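Local coordinates for protein phosphoribosyl-glycinamide (GAR) synthetase (Cryptococcus neoformans var. grubii serotype A, PDB 7LVO) that catalyses, through this N-terminal GAR synthetase half of a bifunctional enzyme, the ATP-dependent joining of 5-phosphoribosylamine and glycine in de novo purine biosynthesis, at residues Ile264-Thr269 / Arg460-Tyr465; Ala257-Lys262 / Gly277-Ala282; Ser380-Ser385 / Val428-Ala433; Thr399-Pro404 / Ile449-Phe454. All coordinates share one frame; numbering follows the deposited sequence.

Contact 1. Residues Ile264-Thr269 / Arg460-Tyr465; sequences IGEGDT and RRDIAY
Carboxylate oxygen OD2 of D462 is gripped from opposite faces of its plane: the backbone N of G267 reaches it at 2.6 Å, nearly straight at 171°, and NH2 of R460 at 3.1 Å. R460 bends at chi3 (56°), which brings its guanidinium round to take this carboxylate side-on, NE going to OD1 almost within the guanidinium plane. G265 O sits over the centre of that guanidinium, 3.3 Å above the plane, while R460 NH1 is hydrogen-bonded to R263 O. D268 adds a long ion pair, its OD2 3.7 Å from R460 NH2, with carboxylate and guanidinium close to perpendicular. Its other oxygen, OD1, lies at the edge of the Y465 ring, 3.3 Å from CE1.

Farther out, E266 passes over D462 at a slant to reach R461. Its OE2 accepts from R461 NE at 2.9 Å, through the syn lone pair, and from R461 N at 3.0 Å on the anti side. Carboxylate and guanidinium are nearly coplanar there, 19° apart.

Salt bridges and backbone N-H bonds thus tie an ATP-grasp surface loop to the last residues of this N-terminal half. R460, between D462 and D268, probably favours their ionised forms.

Contact 2. Residues Ala257-Lys262 / Gly277-Ala282; sequences AAQDHK and GAYAPA
Strands 259-263 and 277-280 run antiparallel, with Q259 and Y279 as a hydrogen-bonded pair joined by two N-H...O bonds of 3.1 Å and D260 opposite A278 as a non-hydrogen-bonded pair. H261 N continues the pairing to G277 O, and beyond the cis peptide before P281 the chain comes back so that A282 N reaches A257 O at 2.8 Å.

On the face of Q259 and Y279 the two side chains run side by side in the same direction. Y279 has CG between backbone N and carbonyl carbon (chi1 53°), which lays the ring beside Q259. Y279 OH gives its proton to Q259 OE1 at 2.7 Å, from above the amide's carbonyl plane, with ring and amide 62° apart. Q259 NE2 is bonded in turn to E240 O, which fixes the amide's rotation. CB of A282 packs on Q259 CG at 3.6 Å. H261 meets the same tyrosine rim to rim, its NE2 3.6 Å from Y279 CE1 and the ring planes at 47°. Next to this pair, the CB methyls of A258 and A280 touch at 3.9 Å.

This is an antiparallel pair at the edge of a five-stranded sheet, within the ATP-grasp region; Q259 lies close to I241, which belongs to the stretch predicted to bind ATP.

Contact 3. Residues Ser380-Ser385 / Val428-Ala433; sequences SVVLAS and VLAVCA
L383 and L429 lie side by side on one face of the sheet and point the same way, CB of L383 4.0 Å from CD1 of L429. The latter leucine has its CG between backbone N and carbonyl carbon (chi1 58°), which turns CD1 back against its partner. V381 and V431 share this face. On the other face V382 meets A430 with CG2 against the small methyl CB at 4.4 Å, and S380 faces C432, whose sulfur SG rests 3.5 Å from S380 CB. The serine hydroxyl itself is bonded to P339 O.

The strands that carry them, 377-384 and 427-435, run antiparallel, at 157° between their directions. V381 and V431 bond reciprocally through their backbones, and L383 N reaches L429 O at 2.8 Å. The return bond is split: L383 O accepts V428 N at 2.8 Å and L429 N at 3.3 Å, since both residues face L383 in a classic beta bulge. The bulge directs V428 toward the partner strand, where its CG2 meets S385 OG at 3.3 Å; that hydroxyl is bonded to G425 O.

Both strands, from the C-domain part of the chain, are inner strands of a five-stranded antiparallel sheet that also takes in 277-280 from the ATP-grasp part, beside 377-384; 407-411 lies beside 427-435. Helix 438-449 covers the face of V381, L383 and V431, with Y446 on the first and I449 on the other two, while I452 of the short strand 452-453 packs against L383, L429 and V431.

Contact 4. Residues Thr399-Pro404 / Ile449-Phe454; sequences TLNPTP and ISQISF
T399 and S453 form a hydrogen-bonded antiparallel pair, T399 N to S453 O at 2.8 Å and S453 N to T399 O at 3.0 Å, and N401 N extends the pairing to Q451 O at 2.9 Å. The result is a small two-stranded antiparallel sheet in the C domain, entered on one side through a type I turn, I449 to I452, that follows helix 438-449.

On one face L400 and I452, a non-hydrogen-bonded pair, meet through branch methyls, L400 CD2 lying 3.7 Å from I452 CG2. This isoleucine is buried against L429 and V431 of strand 427-435, while L400 touches H411, so the little sheet packs its apolar side onto the larger one. T399 and S453 occupy the opposite face.

The Q451 side chain covers most. It bends at chi2 (-59°), which brings the amide back across N401; the two amides stand 71° apart and the side chains cross at about a right angle. There the amide oxygen rests on carbon, Q451 OE1 3.6 Å from N401 CB, rather than on the other amide. Where the other segment bends round Q451 at P402-P404, the carbonyl oxygen P402 O rests 3.3 Å from Q451 CG.

Contacts 2 and 3 share one five-stranded antiparallel sheet, their centres 13 Å apart, where strand 277-280 lies beside 377-384 and A278 O probably accepts a hydrogen bond from S380 N. Contact 4 packs on contact 3 through I449, I452 and F454, centres 11 Å apart, its nearest atoms about 10 Å from contact 2. Along the chain contact 1 interleaves with contact 2 and encloses contacts 3 and 4; contact 2 closes before contact 3 opens, and contacts 3 and 4 interleave. Segment 460-465 touches H261 and Y279 of contact 2 and V381 of contact 3. Strands of the ATP-grasp part thus join the C domain in one sheet, and the last residues of this half return across that junction.

Contact 1. Residues Ile264-Thr269 / Arg460-Tyr465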
loop_
_atom_site.group_PDB
_atom_site.type_symbol
_atom_site.label_atom_id
_atom_site.label_comp_id
_atom_site.label_asym_id
_atom_site.label_seq_id
_atom_site.Cartn_x
_atom_site.Cartn_y
_atom_site.Cartn_z
ATOM N N ILE A 264 8.597 -11.368 -9.532
ATOM C CA ILE A 264 7.799 -12.588 -9.586
ATOM C C ILE A 264 8.673 -13.823 -9.422
ATOM O O ILE A 264 8.251 -14.814 -8.817
ATOM C CB ILE A 264 7.003 -12.626 -10.902
ATOM C CG1 ILE A 264 6.009 -13.789 -10.908
ATOM C CG2 ILE A 264 7.944 -12.758 -12.100
ATOM C CD1 ILE A 264 4.869 -13.632 -9.923
ATOM N N GLY A 265 9.893 -13.793 -9.955
ATOM C CA GLY A 265 10.738 -14.978 -9.941
ATOM C C GLY A 265 11.498 -15.127 -8.632
ATOM O O GLY A 265 11.942 -14.150 -8.025
ATOM N N GLU A 266 11.646 -16.377 -8.201
ATOM C CA GLU A 266 12.420 -16.672 -7.004
ATOM C C GLU A 266 13.845 -16.137 -7.150
ATOM O O GLU A 266 14.365 -15.955 -8.257
ATOM C CB GLU A 266 12.448 -18.175 -6.741
ATOM C CG GLU A 266 11.085 -18.778 -6.429
ATOM C CD GLU A 266 11.155 -20.264 -6.135
ATOM O OE1 GLU A 266 12.220 -20.873 -6.383
ATOM O OE2 GLU A 266 10.144 -20.827 -5.654
ATOM N N GLY A 267 14.476 -15.883 -6.006
ATOM C CA GLY A 267 15.778 -15.259 -6.002
ATOM C C GLY A 267 15.777 -13.794 -6.360
ATOM O O GLY A 267 16.840 -13.239 -6.645
ATOM N N ASP A 268 14.612 -13.147 -6.351
ATOM C CA ASP A 268 14.482 -11.732 -6.684
ATOM C C ASP A 268 14.935 -11.470 -8.123
ATOM O O ASP A 268 15.862 -10.707 -8.389
ATOM C CB ASP A 268 15.263 -10.864 -5.691
ATOM C CG ASP A 268 14.826 -11.083 -4.255
ATOM O OD1 ASP A 268 15.390 -11.974 -3.588
ATOM O OD2 ASP A 268 13.908 -10.371 -3.800
ATOM N N THR A 269 14.247 -12.122 -9.055
ATOM C CA THR A 269 14.521 -11.954 -10.474
ATOM C C THR A 269 13.207 -11.976 -11.242
ATOM O O THR A 269 12.169 -12.404 -10.727
ATOM C CB THR A 269 15.463 -13.048 -11.005
ATOM O OG1 THR A 269 14.912 -14.341 -10.720
ATOM C CG2 THR A 269 16.840 -12.927 -10.364
ATOM N N ARG A 460 6.000 -17.714 -5.062
ATOM C CA ARG A 460 7.419 -17.849 -4.760
ATOM C C ARG A 460 7.597 -18.657 -3.480
ATOM O O ARG A 460 6.909 -18.422 -2.486
ATOM C CB ARG A 460 8.071 -16.475 -4.614
ATOM C CG ARG A 460 8.233 -15.720 -5.924
ATOM C CD ARG A 460 8.857 -14.343 -5.713
ATOM N NE ARG A 460 10.139 -14.411 -5.015
ATOM C CZ ARG A 460 10.974 -13.387 -4.878
ATOM N NH1 ARG A 460 10.710 -12.203 -5.404
ATOM N NH2 ARG A 460 12.102 -13.557 -4.196
ATOM N N ARG A 461 8.526 -19.612 -3.507
ATOM C CA ARG A 461 8.809 -20.439 -2.343
ATOM C C ARG A 461 9.866 -19.837 -1.427
ATOM O O ARG A 461 10.126 -20.397 -0.355
ATOM C CB ARG A 461 9.259 -21.831 -2.791
ATOM C CG ARG A 461 8.234 -22.576 -3.635
ATOM C CD ARG A 461 8.811 -23.885 -4.160
ATOM N NE ARG A 461 9.944 -23.658 -5.048
ATOM C CZ ARG A 461 10.705 -24.620 -5.553
ATOM N NH1 ARG A 461 10.484 -25.895 -5.274
ATOM N NH2 ARG A 461 11.714 -24.293 -6.356
ATOM N N ASP A 462 10.473 -18.714 -1.811
ATOM C CA ASP A 462 11.596 -18.143 -1.077
ATOM C C ASP A 462 11.237 -16.823 -0.396
ATOM O O ASP A 462 12.109 -15.983 -0.166
ATOM C CB ASP A 462 12.786 -17.936 -2.015
ATOM C CG ASP A 462 12.485 -16.944 -3.122
ATOM O OD1 ASP A 462 11.291 -16.789 -3.472
ATOM O OD2 ASP A 462 13.432 -16.319 -3.639
ATOM N N ILE A 463 9.959 -16.625 -0.069
ATOM C CA ILE A 463 9.567 -15.416 0.645
ATOM C C ILE A 463 10.304 -15.359 1.975
ATOM O O ILE A 463 10.273 -16.314 2.762
ATOM C CB ILE A 463 8.046 -15.376 0.845
ATOM C CG1 ILE A 463 7.338 -15.344 -0.505
ATOM C CG2 ILE A 463 7.656 -14.166 1.699
ATOM C CD1 ILE A 463 7.623 -14.113 -1.348
ATOM N N ALA A 464 10.976 -14.235 2.224
ATOM C CA ALA A 464 11.756 -13.999 3.433
ATOM C C ALA A 464 13.011 -14.867 3.505
ATOM O O ALA A 464 13.604 -15.015 4.583
ATOM C CB ALA A 464 10.912 -14.212 4.693
ATOM N N TYR A 465 13.435 -15.440 2.375
ATOM C CA TYR A 465 14.609 -16.307 2.385
ATOM C C TYR A 465 15.873 -15.520 2.709
ATOM O O TYR A 465 16.731 -15.998 3.459
ATOM C CB TYR A 465 14.748 -17.019 1.035
ATOM C CG TYR A 465 15.621 -16.284 0.037
ATOM C CD1 TYR A 465 15.110 -15.244 -0.733
ATOM C CD2 TYR A 465 16.959 -16.629 -0.130
ATOM C CE1 TYR A 465 15.911 -14.576 -1.650
ATOM C CE2 TYR A 465 17.763 -15.965 -1.037
ATOM C CZ TYR A 465 17.236 -14.941 -1.794
ATOM O OH TYR A 465 18.041 -14.281 -2.700
#

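Contact 2. Residues Ala257-Lys262 / Gly277-Ala282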
loop_
_atom_site.group_PDB
_atom_site.type_symbol
_atom_site.label_atom_id
_atom_site.label_comp_id
_atom_site.label_asym_id
_atom_site.label_seq_id
_atom_site.Cartn_x
_atom_site.Cartn_y
_atom_site.Cartn_z
ATOM N N ALA A 257 8.830 -2.239 10.725
ATOM C CA ALA A 257 9.283 -2.151 9.346
ATOM C C ALA A 257 9.079 -3.483 8.637
ATOM O O ALA A 257 9.205 -4.556 9.227
ATOM C CB ALA A 257 10.758 -1.748 9.289
ATOM N N ALA A 258 8.756 -3.406 7.351
ATOM C CA ALA A 258 8.481 -4.584 6.547
ATOM C C ALA A 258 9.343 -4.572 5.295
ATOM O O ALA A 258 9.895 -3.545 4.903
ATOM C CB ALA A 258 6.996 -4.655 6.160
ATOM N N GLN A 259 9.465 -5.749 4.675
ATOM C CA GLN A 259 10.120 -5.900 3.386
ATOM C C GLN A 259 9.189 -6.669 2.456
ATOM O O GLN A 259 8.560 -7.648 2.868
ATOM C CB GLN A 259 11.457 -6.630 3.503
ATOM C CG GLN A 259 12.589 -5.757 4.019
ATOM C CD GLN A 259 13.943 -6.435 3.899
ATOM O OE1 GLN A 259 14.333 -7.227 4.759
ATOM N NE2 GLN A 259 14.663 -6.133 2.825
ATOM N N ASP A 260 9.115 -6.227 1.204
ATOM C CA ASP A 260 8.250 -6.820 0.196
ATOM C C ASP A 260 9.087 -7.409 -0.930
ATOM O O ASP A 260 10.227 -7.001 -1.166
ATOM C CB ASP A 260 7.271 -5.771 -0.355
ATOM C CG ASP A 260 6.358 -6.327 -1.429
ATOM O OD1 ASP A 260 5.805 -7.433 -1.235
ATOM O OD2 ASP A 260 6.187 -5.655 -2.467
ATOM N N HIS A 261 8.507 -8.393 -1.617
ATOM C CA HIS A 261 9.138 -9.050 -2.762
ATOM C C HIS A 261 8.412 -8.589 -4.027
ATOM O O HIS A 261 7.355 -9.121 -4.375
ATOM C CB HIS A 261 9.086 -10.567 -2.620
ATOM C CG HIS A 261 9.931 -11.101 -1.513
ATOM N ND1 HIS A 261 11.213 -11.565 -1.713
ATOM C CD2 HIS A 261 9.682 -11.244 -0.191
ATOM C CE1 HIS A 261 11.714 -11.975 -0.563
ATOM N NE2 HIS A 261 10.807 -11.789 0.376
ATOM N N LYS A 262 8.995 -7.606 -4.714
ATOM C CA LYS A 262 8.332 -7.023 -5.874
ATOM C C LYS A 262 8.378 -7.960 -7.076
ATOM O O LYS A 262 7.429 -8.012 -7.864
ATOM C CB LYS A 262 8.977 -5.681 -6.226
ATOM C CG LYS A 262 8.778 -4.593 -5.186
ATOM C CD LYS A 262 9.502 -3.307 -5.588
ATOM C CE LYS A 262 9.216 -2.175 -4.609
ATOM N NZ LYS A 262 9.910 -0.910 -4.992
ATOM N N GLY A 277 4.884 -10.997 -1.692
ATOM C CA GLY A 277 4.998 -11.430 -0.314
ATOM C C GLY A 277 5.772 -10.452 0.543
ATOM O O GLY A 277 6.619 -9.714 0.038
ATOM N N ALA A 278 5.491 -10.437 1.845
ATOM C CA ALA A 278 6.145 -9.502 2.751
ATOM C C ALA A 278 6.306 -10.145 4.122
ATOM O O ALA A 278 5.682 -11.162 4.440
ATOM C CB ALA A 278 5.353 -8.192 2.864
ATOM N N TYR A 279 7.162 -9.538 4.931
ATOM C CA TYR A 279 7.422 -10.019 6.280
ATOM C C TYR A 279 7.801 -8.829 7.150
ATOM O O TYR A 279 8.274 -7.798 6.657
ATOM C CB TYR A 279 8.526 -11.086 6.304
ATOM C CG TYR A 279 9.814 -10.661 5.633
ATOM C CD1 TYR A 279 9.977 -10.783 4.263
ATOM C CD2 TYR A 279 10.863 -10.129 6.372
ATOM C CE1 TYR A 279 11.148 -10.396 3.641
ATOM C CE2 TYR A 279 12.040 -9.734 5.758
ATOM C CZ TYR A 279 12.175 -9.874 4.392
ATOM O OH TYR A 279 13.338 -9.482 3.767
ATOM N N ALA A 280 7.585 -8.984 8.458
ATOM C CA ALA A 280 7.869 -7.923 9.417
ATOM C C ALA A 280 7.922 -8.533 10.803
ATOM O O ALA A 280 7.236 -9.529 11.058
ATOM C CB ALA A 280 6.795 -6.820 9.357
ATOM N N PRO A 281 8.731 -7.973 11.721
ATOM C CA PRO A 281 9.666 -6.866 11.480
ATOM C C PRO A 281 10.852 -7.299 10.621
ATOM O O PRO A 281 11.384 -8.373 10.823
ATOM C CB PRO A 281 10.138 -6.471 12.891
ATOM C CG PRO A 281 9.155 -7.083 13.825
ATOM C CD PRO A 281 8.654 -8.327 13.149
ATOM N N ALA A 282 11.236 -6.468 9.671
ATOM C CA ALA A 282 12.382 -6.760 8.820
ATOM C C ALA A 282 13.658 -6.645 9.640
ATOM O O ALA A 282 13.995 -5.536 10.076
ATOM C CB ALA A 282 12.415 -5.791 7.636
#

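Contact 3. Residues Ser380-Ser385 / Val428-Ala433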
loop_
_atom_site.group_PDB
_atom_site.type_symbol
_atom_site.label_atom_id
_atom_site.label_comp_id
_atom_site.label_asym_id
_atom_site.label_seq_id
_atom_site.Cartn_x
_atom_site.Cartn_y
_atom_site.Cartn_z
ATOM N N SER A 380 3.478 -12.910 4.733
ATOM C CA SER A 380 2.391 -13.053 3.775
ATOM C C SER A 380 2.970 -13.566 2.468
ATOM O O SER A 380 3.949 -13.009 1.966
ATOM C CB SER A 380 1.659 -11.726 3.545
ATOM O OG SER A 380 2.523 -10.734 3.015
ATOM N N VAL A 381 2.368 -14.617 1.918
ATOM C CA VAL A 381 2.838 -15.243 0.684
ATOM C C VAL A 381 1.690 -15.228 -0.317
ATOM O O VAL A 381 0.615 -15.775 -0.046
ATOM C CB VAL A 381 3.336 -16.673 0.922
ATOM C CG1 VAL A 381 3.750 -17.305 -0.408
ATOM C CG2 VAL A 381 4.502 -16.681 1.902
ATOM N N VAL A 382 1.926 -14.618 -1.474
ATOM C CA VAL A 382 0.886 -14.376 -2.463
ATOM C C VAL A 382 0.803 -15.556 -3.421
ATOM O O VAL A 382 1.823 -16.081 -3.885
ATOM C CB VAL A 382 1.155 -13.061 -3.227
ATOM C CG1 VAL A 382 0.190 -12.920 -4.400
ATOM C CG2 VAL A 382 1.041 -11.861 -2.294
ATOM N N LEU A 383 -0.424 -15.973 -3.714
ATOM C CA LEU A 383 -0.717 -16.910 -4.790
ATOM C C LEU A 383 -1.316 -16.128 -5.953
ATOM O O LEU A 383 -2.325 -15.434 -5.784
ATOM C CB LEU A 383 -1.674 -17.998 -4.318
ATOM C CG LEU A 383 -1.038 -19.336 -3.935
ATOM C CD1 LEU A 383 -0.015 -19.173 -2.831
ATOM C CD2 LEU A 383 -2.118 -20.329 -3.515
ATOM N N ALA A 384 -0.689 -16.229 -7.122
ATOM C CA ALA A 384 -1.083 -15.454 -8.288
ATOM C C ALA A 384 -1.589 -16.377 -9.395
ATOM O O ALA A 384 -1.454 -17.598 -9.331
ATOM C CB ALA A 384 0.086 -14.601 -8.797
ATOM N N SER A 385 -2.165 -15.761 -10.420
ATOM C CA SER A 385 -2.712 -16.480 -11.560
ATOM C C SER A 385 -1.637 -16.740 -12.608
ATOM O O SER A 385 -0.676 -15.983 -12.745
ATOM C CB SER A 385 -3.863 -15.689 -12.190
ATOM O OG SER A 385 -4.934 -15.507 -11.275
ATOM N N VAL A 428 -4.232 -13.558 -6.468
ATOM C CA VAL A 428 -5.494 -14.166 -6.060
ATOM C C VAL A 428 -5.709 -14.050 -4.557
ATOM O O VAL A 428 -6.761 -13.590 -4.103
ATOM C CB VAL A 428 -5.537 -15.635 -6.525
ATOM C CG1 VAL A 428 -6.877 -16.263 -6.189
ATOM C CG2 VAL A 428 -5.270 -15.722 -8.018
ATOM N N LEU A 429 -4.728 -14.463 -3.761
ATOM C CA LEU A 429 -4.869 -14.422 -2.315
ATOM C C LEU A 429 -3.477 -14.440 -1.689
ATOM O O LEU A 429 -2.458 -14.554 -2.377
ATOM C CB LEU A 429 -5.737 -15.582 -1.811
ATOM C CG LEU A 429 -5.309 -17.021 -2.135
ATOM C CD1 LEU A 429 -4.133 -17.454 -1.268
ATOM C CD2 LEU A 429 -6.481 -17.963 -1.969
ATOM N N ALA A 430 -3.444 -14.324 -0.368
ATOM C CA ALA A 430 -2.205 -14.353 0.396
ATOM C C ALA A 430 -2.399 -15.261 1.601
ATOM O O ALA A 430 -3.381 -15.120 2.336
ATOM C CB ALA A 430 -1.799 -12.946 0.842
ATOM N N VAL A 431 -1.476 -16.195 1.789
ATOM C CA VAL A 431 -1.469 -17.088 2.944
ATOM C C VAL A 431 -0.504 -16.494 3.962
ATOM O O VAL A 431 0.683 -16.326 3.670
ATOM C CB VAL A 431 -1.064 -18.515 2.554
ATOM C CG1 VAL A 431 -1.191 -19.448 3.754
ATOM C CG2 VAL A 431 -1.918 -19.011 1.401
ATOM N N CYS A 432 -1.010 -16.164 5.143
ATOM C CA CYS A 432 -0.271 -15.365 6.111
ATOM C C CYS A 432 -0.262 -16.052 7.465
ATOM O O CYS A 432 -1.154 -16.842 7.788
ATOM C CB CYS A 432 -0.892 -13.971 6.239
ATOM S SG CYS A 432 -1.308 -13.192 4.650
ATOM N N ALA A 433 0.761 -15.737 8.259
ATOM C CA ALA A 433 0.908 -16.329 9.580
ATOM C C ALA A 433 1.893 -15.506 10.400
ATOM O O ALA A 433 2.759 -14.808 9.859
ATOM C CB ALA A 433 1.375 -17.787 9.489
#

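Contact 4. Residues Thr399-Pro404 / Ile449-Phe454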
loop_
_atom_site.group_PDB
_atom_site.type_symbol
_atom_site.label_atom_id
_atom_site.label_comp_id
_atom_site.label_asym_id
_atom_site.label_seq_id
_atom_site.Cartn_x
_atom_site.Cartn_y
_atom_site.Cartn_z
ATOM N N THR A 399 -10.074 -24.450 -4.757
ATOM C CA THR A 399 -10.229 -25.402 -3.664
ATOM C C THR A 399 -9.596 -24.798 -2.417
ATOM O O THR A 399 -8.383 -24.556 -2.389
ATOM C CB THR A 399 -9.577 -26.739 -4.003
ATOM O OG1 THR A 399 -10.111 -27.234 -5.238
ATOM C CG2 THR A 399 -9.835 -27.761 -2.899
ATOM N N LEU A 400 -10.415 -24.550 -1.395
ATOM C CA LEU A 400 -9.969 -23.929 -0.150
ATOM C C LEU A 400 -10.318 -24.870 1.000
ATOM O O LEU A 400 -11.458 -24.894 1.472
ATOM C CB LEU A 400 -10.612 -22.556 0.033
ATOM C CG LEU A 400 -10.389 -21.553 -1.100
ATOM C CD1 LEU A 400 -11.355 -20.385 -0.981
ATOM C CD2 LEU A 400 -8.954 -21.063 -1.103
ATOM N N ASN A 401 -9.347 -25.639 1.439
ATOM C CA ASN A 401 -9.512 -26.566 2.550
ATOM C C ASN A 401 -9.115 -25.889 3.851
ATOM O O ASN A 401 -8.536 -24.801 3.852
ATOM C CB ASN A 401 -8.678 -27.815 2.292
ATOM C CG ASN A 401 -9.115 -28.554 1.039
ATOM O OD1 ASN A 401 -10.303 -28.822 0.853
ATOM N ND2 ASN A 401 -8.167 -28.883 0.173
ATOM N N PRO A 402 -9.424 -26.502 4.994
ATOM C CA PRO A 402 -9.077 -25.867 6.278
ATOM C C PRO A 402 -7.581 -25.625 6.376
ATOM O O PRO A 402 -6.772 -26.525 6.144
ATOM C CB PRO A 402 -9.565 -26.879 7.322
ATOM C CG PRO A 402 -10.633 -27.657 6.618
ATOM C CD PRO A 402 -10.184 -27.747 5.182
ATOM N N THR A 403 -7.215 -24.396 6.721
ATOM C CA THR A 403 -5.808 -24.047 6.861
ATOM C C THR A 403 -5.322 -24.351 8.267
ATOM O O THR A 403 -6.117 -24.430 9.204
ATOM C CB THR A 403 -5.597 -22.568 6.542
ATOM O OG1 THR A 403 -6.313 -21.760 7.481
ATOM C CG2 THR A 403 -6.080 -22.255 5.135
ATOM N N PRO A 404 -4.009 -24.538 8.444
ATOM C CA PRO A 404 -3.476 -24.800 9.788
ATOM C C PRO A 404 -3.952 -23.793 10.824
ATOM O O PRO A 404 -4.512 -22.749 10.487
ATOM C CB PRO A 404 -1.955 -24.719 9.588
ATOM C CG PRO A 404 -1.758 -25.107 8.154
ATOM C CD PRO A 404 -2.957 -24.576 7.410
ATOM N N ILE A 449 -0.415 -23.225 2.331
ATOM C CA ILE A 449 -0.469 -23.260 0.874
ATOM C C ILE A 449 -0.962 -24.617 0.392
ATOM O O ILE A 449 -1.678 -24.711 -0.611
ATOM C CB ILE A 449 0.914 -22.928 0.281
ATOM C CG1 ILE A 449 1.400 -21.562 0.762
ATOM C CG2 ILE A 449 0.869 -22.988 -1.239
ATOM C CD1 ILE A 449 0.773 -20.385 0.048
ATOM N N SER A 450 -0.591 -25.690 1.099
ATOM C CA SER A 450 -0.956 -27.032 0.671
ATOM C C SER A 450 -2.459 -27.267 0.694
ATOM O O SER A 450 -2.930 -28.239 0.088
ATOM C CB SER A 450 -0.266 -28.064 1.563
ATOM O OG SER A 450 1.128 -27.813 1.650
ATOM N N GLN A 451 -3.217 -26.411 1.372
ATOM C CA GLN A 451 -4.663 -26.544 1.470
ATOM C C GLN A 451 -5.398 -25.646 0.480
ATOM O O GLN A 451 -6.617 -25.479 0.595
ATOM C CB GLN A 451 -5.119 -26.225 2.893
ATOM C CG GLN A 451 -4.372 -27.000 3.972
ATOM C CD GLN A 451 -4.506 -28.495 3.813
ATOM O OE1 GLN A 451 -5.396 -28.980 3.116
ATOM N NE2 GLN A 451 -3.615 -29.241 4.462
ATOM N N ILE A 452 -4.686 -25.054 -0.473
ATOM C CA ILE A 452 -5.278 -24.184 -1.483
ATOM C C ILE A 452 -4.808 -24.673 -2.846
ATOM O O ILE A 452 -3.622 -24.973 -3.032
ATOM C CB ILE A 452 -4.892 -22.705 -1.274
ATOM C CG1 ILE A 452 -5.265 -22.252 0.133
ATOM C CG2 ILE A 452 -5.571 -21.822 -2.323
ATOM C CD1 ILE A 452 -4.782 -20.864 0.485
ATOM N N SER A 453 -5.733 -24.749 -3.801
ATOM C CA SER A 453 -5.399 -25.244 -5.128
ATOM C C SER A 453 -6.332 -24.633 -6.160
ATOM O O SER A 453 -7.554 -24.653 -5.987
ATOM C CB SER A 453 -5.485 -26.777 -5.174
ATOM O OG SER A 453 -5.122 -27.272 -6.450
ATOM N N PHE A 454 -5.750 -24.090 -7.226
ATOM C CA PHE A 454 -6.508 -23.679 -8.400
ATOM C C PHE A 454 -5.588 -23.764 -9.611
ATOM O O PHE A 454 -4.372 -23.572 -9.501
ATOM C CB PHE A 454 -7.102 -22.274 -8.248
ATOM C CG PHE A 454 -6.093 -21.197 -7.989
ATOM C CD1 PHE A 454 -5.502 -20.518 -9.040
ATOM C CD2 PHE A 454 -5.746 -20.853 -6.693
ATOM C CE1 PHE A 454 -4.575 -19.518 -8.805
ATOM C CE2 PHE A 454 -4.819 -19.856 -6.450
ATOM C CZ PHE A 454 -4.236 -19.183 -7.501
#